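Local atomic coordinates of CTP:phosphocholine Cytidylyltransferase (PDB entry 1JYK), a protein that catalyses the transfer of a cytidylyl group from CTP to phosphocholine, giving CDP-choline and pyrophosphate. Residues A[120-125]-A[134-139]; A[59-64]-A[127-132]; A[162-167]-A[226-231]. All blocks are in the same frame, centred on the assembly; numbering follows the deposited sequence.

How the contacts relate
Following the chain from the N terminus, helix 58-68 comes first and opens contact 2, which closes only when the chain reaches 127-132. Before that, strand 121-125 has opened contact 1, which closes a short loop at 134-139, so contacts 1 and 2 cross. Gln62 stands at their junction, its amide bonded to Asp125 O, and Phe135 packs on Leu130. Contact 3 follows in series, joining the hairpin at 162-167 to strand 224-228. Strands 121-125 and 224-228 belong to the same mixed sheet, so contacts 1 and 3 both reach it. Met134 touches Leu229, and a Lys132-Glu230 salt bridge ties contact 2 to contact 3.

Contact 1: residues A[120-125]-A[134-139]; sequences NSYVID and MFRNDL
Tyr122 and Phe135 make a T-shaped pair: the CD1 edge of Phe135 points at one face of the tyrosine ring, offset toward its rim, with centroids 5.2 Å apart and planes at 88°. Tyr122 CG lies anti to its own carbonyl carbon (chi1 -83°), which sends the ring from the strand toward the loop 134-139. The other apolar contacts extend this patch. Ile124 CD1 sits 3.7 Å from Phe135 CE1, coming from the opposite direction, while Leu139 CD2 approaches the hydroxyl end of Tyr122.

Strand 121-125 belongs to the central mixed sheet of the nucleotidyltransferase fold, pairing in parallel with strand 27-32 and antiparallel with strand 182-185; Asn120 and Ser121 form a G1 beta bulge opposite Trp185. Phe135 also reaches Phe65 and Leu66 of helix 58-68, which packs on this side of the sheet.

Among the polar contacts, Tyr122 OH donates to Arg136 O at 2.6 Å, in the carbonyl plane and on a lone pair, and fixes the phenol end against the loop backbone. Further out, Arg136 grips Asp138 side-on: NE reaches OD1 at 2.9 Å and NH2 reaches OD2 at 2.8 Å, both on syn lone pairs of the carboxylate.

Contact 2: residues A[59-64]-A[127-132]; sequences IEYQIE and DNYLFK
Tyr61 and Tyr129 meet edge to face where helix 58-68 of the nucleotidyltransferase fold passes strand 128-130, which forms a two-stranded antiparallel sheet with strand 234-236. Helix and strand segments cross with their axes 8.1 Å apart at closest approach. Tyr129 CE2 stands over the centre of the Tyr61 ring, 3.8 Å from Tyr61 CZ and almost as near to the other five ring carbons; the planes are at 73°. With CG anti to the backbone N (chi1 178°), the Tyr129 ring swings from the strand to the helix. Its other edge meets the face of Phe131, and Leu246 and Leu250 of helix 240-250 pack on both of these rings.

The next residue of the helix, Gln62, lies across Leu130 at about a right angle, with Gln62 CG 4.0 Å from Leu130 CD1. The Gln62 side chain is extended beyond CG and carries the amide to the start of the strand, where NE2 makes a weak, strongly bent bond to Asn128 O (3.2 Å, 121°); the stronger partner of this nitrogen is Asp125 O. Tyr61 OH is bonded to Val53 O, and a water 2.9 Å from Tyr129 OH donates weakly to Tyr61 OH at 3.3 Å.

Contact 3: residues A[162-167]-A[226-231]; sequences DDYKVQ and VEELEG
The turn of a small beta hairpin, strands 157-160 and 166-170, meets strand 224-228 of the central mixed sheet here. Tyr164, in the turn, lies against Val226 and Glu228 on the strand. The backbone link between the two segments is Val226 N to Tyr164 O, 2.8 Å long, with an N-H...O angle of 145°. Next to it, Val166 makes a further backbone hydrogen bond, to Val224.

The Tyr164 ring leans along the strand. With CG anti to the carbonyl carbon (chi1 -64°), it passes near Val226 O and brings CE2 to the carboxylate of Glu228, 3.7 Å from Glu228 CD. The acid group meets the edge of the ring, and its plane is turned 75° from that of the ring. Glu228 reaches this position with its chain extended beyond CG. A water bridges the two polar ends: it lies 2.6 Å from Tyr164 OH and donates to Glu228 OE1 at 2.8 Å. The other oxygen, OE2, is hydrogen-bonded to Tyr160 OH, so each carboxylate oxygen has a hydrogen-bond partner, while the Tyr164 ring edge lies alongside.

Beside these polar groups the contact is apolar. Val166 CG2 and Val226 CG2 touch at 3.6 Å, the two side chains crossing at about a right angle, and both valines also pack on Leu158 of the hairpin. The turn itself is shaped by Asp163, whose OD1 accepts from Lys165 N at 3.1 Å, approached from above the carboxylate plane. Lys165 NZ makes a salt bridge with Asp223, just before strand 224-228. Two backbone bonds and the valine pair dock the hairpin on strand 224-228, and its connecting loop holds an Asx turn.

Contact 1: residues A[120-125]-A[134-139]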
loop_
_atom_site.group_PDB
_atom_site.type_symbol
_atom_site.label_atom_id
_atom_site.label_comp_id
_atom_site.label_asym_id
_atom_site.label_seq_id
_atom_site.Cartn_x
_atom_site.Cartn_y
_atom_site.Cartn_z
ATOM N N ASN A 120 -6.197 12.775 2.495
ATOM C CA ASN A 120 -4.869 13.199 2.921
ATOM C C ASN A 120 -4.108 12.084 3.609
ATOM O O ASN A 120 -3.389 12.305 4.586
ATOM C CB ASN A 120 -4.986 14.401 3.847
ATOM C CG ASN A 120 -5.481 15.629 3.122
ATOM O OD1 ASN A 120 -5.003 15.949 2.033
ATOM N ND2 ASN A 120 -6.451 16.317 3.711
ATOM N N SER A 121 -4.257 10.879 3.075
ATOM C CA SER A 121 -3.600 9.720 3.644
ATOM C C SER A 121 -2.740 8.942 2.655
ATOM O O SER A 121 -3.018 8.901 1.453
ATOM C CB SER A 121 -4.656 8.789 4.238
ATOM O OG SER A 121 -4.093 7.548 4.619
ATOM N N TYR A 122 -1.673 8.345 3.177
ATOM C CA TYR A 122 -0.796 7.500 2.379
ATOM C C TYR A 122 -1.416 6.116 2.519
ATOM O O TYR A 122 -2.019 5.811 3.550
ATOM C CB TYR A 122 0.616 7.432 2.977
ATOM C CG TYR A 122 1.513 8.581 2.608
ATOM C CD1 TYR A 122 2.298 8.540 1.453
ATOM C CD2 TYR A 122 1.558 9.728 3.398
ATOM C CE1 TYR A 122 3.105 9.624 1.098
ATOM C CE2 TYR A 122 2.359 10.813 3.052
ATOM C CZ TYR A 122 3.125 10.755 1.902
ATOM O OH TYR A 122 3.891 11.840 1.561
ATOM N N VAL A 123 -1.290 5.292 1.488
ATOM C CA VAL A 123 -1.773 3.920 1.539
ATOM C C VAL A 123 -0.490 3.160 1.251
ATOM O O VAL A 123 0.145 3.384 0.220
ATOM C CB VAL A 123 -2.842 3.618 0.457
ATOM C CG1 VAL A 123 -3.180 2.125 0.459
ATOM C CG2 VAL A 123 -4.097 4.443 0.732
ATOM N N ILE A 124 -0.113 2.265 2.153
ATOM C CA ILE A 124 1.132 1.528 2.022
ATOM C C ILE A 124 0.980 0.020 2.118
ATOM O O ILE A 124 0.296 -0.483 3.007
ATOM C CB ILE A 124 2.109 1.991 3.122
ATOM C CG1 ILE A 124 2.332 3.496 2.990
ATOM C CG2 ILE A 124 3.417 1.209 3.050
ATOM C CD1 ILE A 124 2.454 4.212 4.315
ATOM N N ASP A 125 1.620 -0.698 1.200
ATOM C CA ASP A 125 1.587 -2.156 1.222
ATOM C C ASP A 125 2.640 -2.548 2.251
ATOM O O ASP A 125 3.741 -2.002 2.250
ATOM C CB ASP A 125 1.974 -2.737 -0.139
ATOM C CG ASP A 125 0.870 -2.604 -1.179
ATOM O OD1 ASP A 125 -0.274 -2.237 -0.829
ATOM O OD2 ASP A 125 1.162 -2.876 -2.364
HETATM N N MSE A 134 10.673 8.344 1.385
HETATM C CA MSE A 134 9.769 8.863 0.384
HETATM C C MSE A 134 8.683 9.773 0.955
HETATM O O MSE A 134 8.155 10.655 0.269
HETATM C CB MSE A 134 9.205 7.570 0.106
HETATM C CG MSE A 134 8.112 7.195 -0.616
HETATM SE SE MSE A 134 8.571 5.595 0.032
HETATM C CE MSE A 134 9.850 5.044 -1.476
ATOM N N PHE A 135 8.297 9.469 2.189
ATOM C CA PHE A 135 7.217 10.165 2.859
ATOM C C PHE A 135 7.459 11.618 3.194
ATOM O O PHE A 135 8.540 11.996 3.642
ATOM C CB PHE A 135 6.835 9.398 4.126
ATOM C CG PHE A 135 6.516 7.955 3.876
ATOM C CD1 PHE A 135 5.448 7.597 3.046
ATOM C CD2 PHE A 135 7.293 6.946 4.441
ATOM C CE1 PHE A 135 5.162 6.253 2.782
ATOM C CE2 PHE A 135 7.019 5.596 4.184
ATOM C CZ PHE A 135 5.949 5.250 3.353
ATOM N N ARG A 136 6.440 12.433 2.957
ATOM C CA ARG A 136 6.502 13.853 3.284
ATOM C C ARG A 136 5.126 14.317 3.731
ATOM O O ARG A 136 4.104 13.761 3.314
ATOM C CB ARG A 136 6.971 14.708 2.101
ATOM C CG ARG A 136 7.026 14.025 0.758
ATOM C CD ARG A 136 7.920 14.805 -0.202
ATOM N NE ARG A 136 8.047 16.211 0.181
ATOM C CZ ARG A 136 9.208 16.843 0.371
ATOM N NH1 ARG A 136 10.357 16.195 0.218
ATOM N NH2 ARG A 136 9.221 18.125 0.725
ATOM N N ASN A 137 5.100 15.339 4.585
ATOM C CA ASN A 137 3.831 15.859 5.077
ATOM C C ASN A 137 3.373 17.133 4.358
ATOM O O ASN A 137 2.477 17.827 4.834
ATOM C CB ASN A 137 3.902 16.087 6.601
ATOM C CG ASN A 137 4.852 17.218 6.998
ATOM O OD1 ASN A 137 5.588 17.761 6.177
ATOM N ND2 ASN A 137 4.828 17.573 8.279
ATOM N N ASP A 138 3.962 17.417 3.200
ATOM C CA ASP A 138 3.600 18.613 2.451
ATOM C C ASP A 138 3.066 18.345 1.035
ATOM O O ASP A 138 3.004 19.253 0.207
ATOM C CB ASP A 138 4.803 19.548 2.382
ATOM C CG ASP A 138 5.982 18.910 1.692
ATOM O OD1 ASP A 138 5.893 17.711 1.342
ATOM O OD2 ASP A 138 6.996 19.610 1.496
ATOM N N LEU A 139 2.680 17.102 0.761
ATOM C CA LEU A 139 2.140 16.742 -0.549
ATOM C C LEU A 139 0.788 17.420 -0.719
ATOM O O LEU A 139 -0.024 17.422 0.208
ATOM C CB LEU A 139 1.960 15.232 -0.651
ATOM C CG LEU A 139 2.841 14.506 -1.660
ATOM C CD1 LEU A 139 4.304 14.823 -1.396
ATOM C CD2 LEU A 139 2.587 13.012 -1.553
#

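Contact 2: residues A[59-64]-A[127-132]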
loop_
_atom_site.group_PDB
_atom_site.type_symbol
_atom_site.label_atom_id
_atom_site.label_comp_id
_atom_site.label_asym_id
_atom_site.label_seq_id
_atom_site.Cartn_x
_atom_site.Cartn_y
_atom_site.Cartn_z
ATOM N N ILE A 59 7.208 -3.988 8.791
ATOM C CA ILE A 59 6.358 -2.839 9.071
ATOM C C ILE A 59 7.004 -1.787 9.976
ATOM O O ILE A 59 6.667 -0.602 9.891
ATOM C CB ILE A 59 4.995 -3.294 9.674
ATOM C CG1 ILE A 59 3.970 -2.166 9.545
ATOM C CG2 ILE A 59 5.169 -3.724 11.124
ATOM C CD1 ILE A 59 2.533 -2.636 9.693
ATOM N N GLU A 60 7.929 -2.205 10.838
ATOM C CA GLU A 60 8.591 -1.254 11.729
ATOM C C GLU A 60 9.443 -0.251 10.944
ATOM O O GLU A 60 9.516 0.922 11.301
ATOM C CB GLU A 60 9.449 -1.996 12.760
ATOM C CG GLU A 60 8.609 -2.660 13.842
ATOM C CD GLU A 60 9.430 -3.231 14.990
ATOM O OE1 GLU A 60 10.667 -3.051 15.010
ATOM O OE2 GLU A 60 8.824 -3.864 15.876
ATOM N N TYR A 61 10.083 -0.705 9.872
ATOM C CA TYR A 61 10.885 0.201 9.057
ATOM C C TYR A 61 9.978 1.286 8.484
ATOM O O TYR A 61 10.345 2.455 8.441
ATOM C CB TYR A 61 11.544 -0.551 7.899
ATOM C CG TYR A 61 12.664 -1.479 8.306
ATOM C CD1 TYR A 61 12.446 -2.851 8.428
ATOM C CD2 TYR A 61 13.958 -0.994 8.521
ATOM C CE1 TYR A 61 13.484 -3.720 8.749
ATOM C CE2 TYR A 61 15.009 -1.857 8.844
ATOM C CZ TYR A 61 14.764 -3.217 8.954
ATOM O OH TYR A 61 15.789 -4.079 9.260
ATOM N N GLN A 62 8.789 0.885 8.042
ATOM C CA GLN A 62 7.829 1.816 7.460
ATOM C C GLN A 62 7.284 2.792 8.496
ATOM O O GLN A 62 7.260 4.000 8.262
ATOM C CB GLN A 62 6.671 1.049 6.813
ATOM C CG GLN A 62 7.111 0.027 5.760
ATOM C CD GLN A 62 5.943 -0.779 5.201
ATOM O OE1 GLN A 62 4.919 -0.965 5.865
ATOM N NE2 GLN A 62 6.093 -1.259 3.972
ATOM N N ILE A 63 6.838 2.265 9.637
ATOM C CA ILE A 63 6.298 3.095 10.716
ATOM C C ILE A 63 7.318 4.150 11.177
ATOM O O ILE A 63 6.971 5.316 11.389
ATOM C CB ILE A 63 5.879 2.220 11.938
ATOM C CG1 ILE A 63 4.602 1.435 11.613
ATOM C CG2 ILE A 63 5.615 3.097 13.153
ATOM C CD1 ILE A 63 4.334 0.280 12.566
ATOM N N GLU A 64 8.578 3.744 11.314
ATOM C CA GLU A 64 9.620 4.669 11.756
ATOM C C GLU A 64 9.893 5.763 10.720
ATOM O O GLU A 64 10.120 6.917 11.085
ATOM C CB GLU A 64 10.892 3.891 12.108
ATOM C CG GLU A 64 10.772 3.239 13.477
ATOM C CD GLU A 64 11.888 2.269 13.800
ATOM O OE1 GLU A 64 11.626 1.306 14.552
ATOM O OE2 GLU A 64 13.022 2.463 13.321
ATOM N N ASP A 127 4.268 -5.433 2.541
ATOM C CA ASP A 127 5.284 -6.393 2.111
ATOM C C ASP A 127 6.397 -5.818 1.235
ATOM O O ASP A 127 6.932 -6.503 0.359
ATOM C CB ASP A 127 4.633 -7.571 1.390
ATOM C CG ASP A 127 3.621 -7.132 0.360
ATOM O OD1 ASP A 127 3.661 -5.959 -0.067
ATOM O OD2 ASP A 127 2.782 -7.973 -0.022
ATOM N N ASN A 128 6.744 -4.561 1.473
ATOM C CA ASN A 128 7.806 -3.908 0.729
ATOM C C ASN A 128 8.833 -3.377 1.710
ATOM O O ASN A 128 8.490 -2.966 2.819
ATOM C CB ASN A 128 7.258 -2.728 -0.073
ATOM C CG ASN A 128 6.487 -3.163 -1.300
ATOM O OD1 ASN A 128 6.747 -4.225 -1.864
ATOM N ND2 ASN A 128 5.526 -2.347 -1.716
ATOM N N TYR A 129 10.094 -3.396 1.309
ATOM C CA TYR A 129 11.146 -2.846 2.140
ATOM C C TYR A 129 11.520 -1.522 1.473
ATOM O O TYR A 129 11.861 -1.491 0.286
ATOM C CB TYR A 129 12.362 -3.769 2.177
ATOM C CG TYR A 129 13.497 -3.200 2.995
ATOM C CD1 TYR A 129 14.537 -2.490 2.388
ATOM C CD2 TYR A 129 13.520 -3.347 4.382
ATOM C CE1 TYR A 129 15.570 -1.942 3.142
ATOM C CE2 TYR A 129 14.547 -2.803 5.146
ATOM C CZ TYR A 129 15.567 -2.103 4.520
ATOM O OH TYR A 129 16.590 -1.581 5.275
ATOM N N LEU A 130 11.450 -0.431 2.225
ATOM C CA LEU A 130 11.769 0.883 1.678
ATOM C C LEU A 130 13.218 1.281 1.940
ATOM O O LEU A 130 13.607 1.502 3.087
ATOM C CB LEU A 130 10.820 1.936 2.269
ATOM C CG LEU A 130 9.336 1.544 2.272
ATOM C CD1 LEU A 130 8.529 2.560 3.038
ATOM C CD2 LEU A 130 8.836 1.436 0.848
ATOM N N PHE A 131 14.014 1.368 0.878
ATOM C CA PHE A 131 15.415 1.756 1.013
ATOM C C PHE A 131 15.567 3.260 1.226
ATOM O O PHE A 131 16.577 3.719 1.749
ATOM C CB PHE A 131 16.208 1.335 -0.225
ATOM C CG PHE A 131 16.711 -0.075 -0.168
ATOM C CD1 PHE A 131 17.908 -0.376 0.481
ATOM C CD2 PHE A 131 15.981 -1.111 -0.743
ATOM C CE1 PHE A 131 18.368 -1.691 0.555
ATOM C CE2 PHE A 131 16.432 -2.423 -0.674
ATOM C CZ PHE A 131 17.628 -2.714 -0.024
ATOM N N LYS A 132 14.561 4.028 0.821
ATOM C CA LYS A 132 14.609 5.473 0.968
ATOM C C LYS A 132 13.310 6.005 1.556
ATOM O O LYS A 132 12.243 5.442 1.294
ATOM C CB LYS A 132 14.859 6.123 -0.395
ATOM C CG LYS A 132 16.235 5.827 -0.981
ATOM C CD LYS A 132 16.985 7.106 -1.327
ATOM C CE LYS A 132 16.650 7.579 -2.734
ATOM N NZ LYS A 132 17.244 8.917 -3.041
HETATM O O HOH W 1 18.165 -2.558 7.486
#

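Contact 3: residues A[162-167]-A[226-231]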
loop_
_atom_site.group_PDB
_atom_site.type_symbol
_atom_site.label_atom_id
_atom_site.label_comp_id
_atom_site.label_asym_id
_atom_site.label_seq_id
_atom_site.Cartn_x
_atom_site.Cartn_y
_atom_site.Cartn_z
ATOM N N ASP A 162 4.067 14.365 -20.006
ATOM C CA ASP A 162 4.991 15.365 -19.477
ATOM C C ASP A 162 4.611 16.016 -18.158
ATOM O O ASP A 162 5.481 16.501 -17.434
ATOM C CB ASP A 162 5.213 16.463 -20.519
ATOM C CG ASP A 162 5.689 15.918 -21.853
ATOM O OD1 ASP A 162 5.344 16.517 -22.894
ATOM O OD2 ASP A 162 6.407 14.893 -21.866
ATOM N N ASP A 163 3.320 16.045 -17.851
ATOM C CA ASP A 163 2.860 16.657 -16.614
ATOM C C ASP A 163 2.755 15.630 -15.492
ATOM O O ASP A 163 2.300 15.947 -14.392
ATOM C CB ASP A 163 1.504 17.332 -16.828
ATOM C CG ASP A 163 0.428 16.357 -17.260
ATOM O OD1 ASP A 163 0.746 15.181 -17.548
ATOM O OD2 ASP A 163 -0.747 16.774 -17.314
ATOM N N TYR A 164 3.177 14.401 -15.780
ATOM C CA TYR A 164 3.138 13.313 -14.808
ATOM C C TYR A 164 1.737 12.958 -14.306
ATOM O O TYR A 164 1.586 12.266 -13.299
ATOM C CB TYR A 164 4.057 13.647 -13.629
ATOM C CG TYR A 164 5.499 13.737 -14.058
ATOM C CD1 TYR A 164 6.111 14.976 -14.259
ATOM C CD2 TYR A 164 6.234 12.583 -14.344
ATOM C CE1 TYR A 164 7.413 15.066 -14.744
ATOM C CE2 TYR A 164 7.537 12.659 -14.830
ATOM C CZ TYR A 164 8.117 13.903 -15.030
ATOM O OH TYR A 164 9.397 13.983 -15.533
ATOM N N LYS A 165 0.709 13.419 -15.014
ATOM C CA LYS A 165 -0.662 13.116 -14.624
ATOM C C LYS A 165 -1.084 11.760 -15.186
ATOM O O LYS A 165 -0.907 11.484 -16.374
ATOM C CB LYS A 165 -1.616 14.205 -15.120
ATOM C CG LYS A 165 -2.988 14.151 -14.462
ATOM C CD LYS A 165 -3.847 15.331 -14.880
ATOM C CE LYS A 165 -5.158 15.346 -14.116
ATOM N NZ LYS A 165 -6.142 14.401 -14.707
ATOM N N VAL A 166 -1.638 10.914 -14.325
ATOM C CA VAL A 166 -2.073 9.585 -14.732
ATOM C C VAL A 166 -3.275 9.654 -15.670
ATOM O O VAL A 166 -4.346 10.152 -15.303
ATOM C CB VAL A 166 -2.439 8.718 -13.507
ATOM C CG1 VAL A 166 -2.876 7.334 -13.964
ATOM C CG2 VAL A 166 -1.231 8.614 -12.570
ATOM N N GLN A 167 -3.081 9.152 -16.886
ATOM C CA GLN A 167 -4.121 9.148 -17.905
ATOM C C GLN A 167 -4.884 7.838 -17.874
ATOM O O GLN A 167 -6.058 7.782 -18.229
ATOM C CB GLN A 167 -3.496 9.337 -19.289
ATOM C CG GLN A 167 -2.912 10.715 -19.513
ATOM C CD GLN A 167 -3.897 11.821 -19.193
ATOM O OE1 GLN A 167 -5.104 11.655 -19.359
ATOM N NE2 GLN A 167 -3.391 12.953 -18.727
ATOM N N VAL A 226 2.240 11.060 -10.879
ATOM C CA VAL A 226 3.289 10.079 -10.679
ATOM C C VAL A 226 4.583 10.702 -10.167
ATOM O O VAL A 226 5.046 11.714 -10.693
ATOM C CB VAL A 226 3.591 9.325 -11.998
ATOM C CG1 VAL A 226 4.684 8.290 -11.782
ATOM C CG2 VAL A 226 2.331 8.650 -12.508
ATOM N N GLU A 227 5.144 10.096 -9.125
ATOM C CA GLU A 227 6.409 10.534 -8.560
ATOM C C GLU A 227 7.362 9.399 -8.904
ATOM O O GLU A 227 7.317 8.336 -8.291
ATOM C CB GLU A 227 6.292 10.695 -7.047
ATOM C CG GLU A 227 7.609 11.004 -6.339
ATOM C CD GLU A 227 8.149 12.387 -6.654
ATOM O OE1 GLU A 227 7.350 13.287 -7.006
ATOM O OE2 GLU A 227 9.379 12.573 -6.548
ATOM N N GLU A 228 8.203 9.620 -9.909
ATOM C CA GLU A 228 9.144 8.607 -10.358
ATOM C C GLU A 228 10.232 8.336 -9.331
ATOM O O GLU A 228 11.014 9.222 -8.990
ATOM C CB GLU A 228 9.770 9.040 -11.678
ATOM C CG GLU A 228 8.747 9.269 -12.776
ATOM C CD GLU A 228 9.384 9.508 -14.133
ATOM O OE1 GLU A 228 10.472 10.118 -14.170
ATOM O OE2 GLU A 228 8.799 9.091 -15.157
ATOM N N LEU A 229 10.276 7.102 -8.840
ATOM C CA LEU A 229 11.264 6.705 -7.851
ATOM C C LEU A 229 12.457 6.024 -8.507
ATOM O O LEU A 229 12.328 5.395 -9.562
ATOM C CB LEU A 229 10.647 5.729 -6.843
ATOM C CG LEU A 229 9.583 6.228 -5.869
ATOM C CD1 LEU A 229 9.123 5.073 -4.994
ATOM C CD2 LEU A 229 10.152 7.336 -5.008
ATOM N N GLU A 230 13.621 6.151 -7.870
ATOM C CA GLU A 230 14.827 5.500 -8.358
ATOM C C GLU A 230 14.593 4.009 -8.153
ATOM O O GLU A 230 13.997 3.597 -7.158
ATOM C CB GLU A 230 16.040 5.963 -7.559
ATOM C CG GLU A 230 16.298 7.458 -7.685
ATOM C CD GLU A 230 17.245 7.987 -6.621
ATOM O OE1 GLU A 230 18.446 8.156 -6.927
ATOM O OE2 GLU A 230 16.789 8.232 -5.481
ATOM N N GLY A 231 15.056 3.210 -9.105
ATOM C CA GLY A 231 14.868 1.770 -9.062
ATOM C C GLY A 231 14.943 1.019 -7.745
ATOM O O GLY A 231 14.134 0.126 -7.507
HETATM O O HOH W 2 10.989 11.980 -16.167
#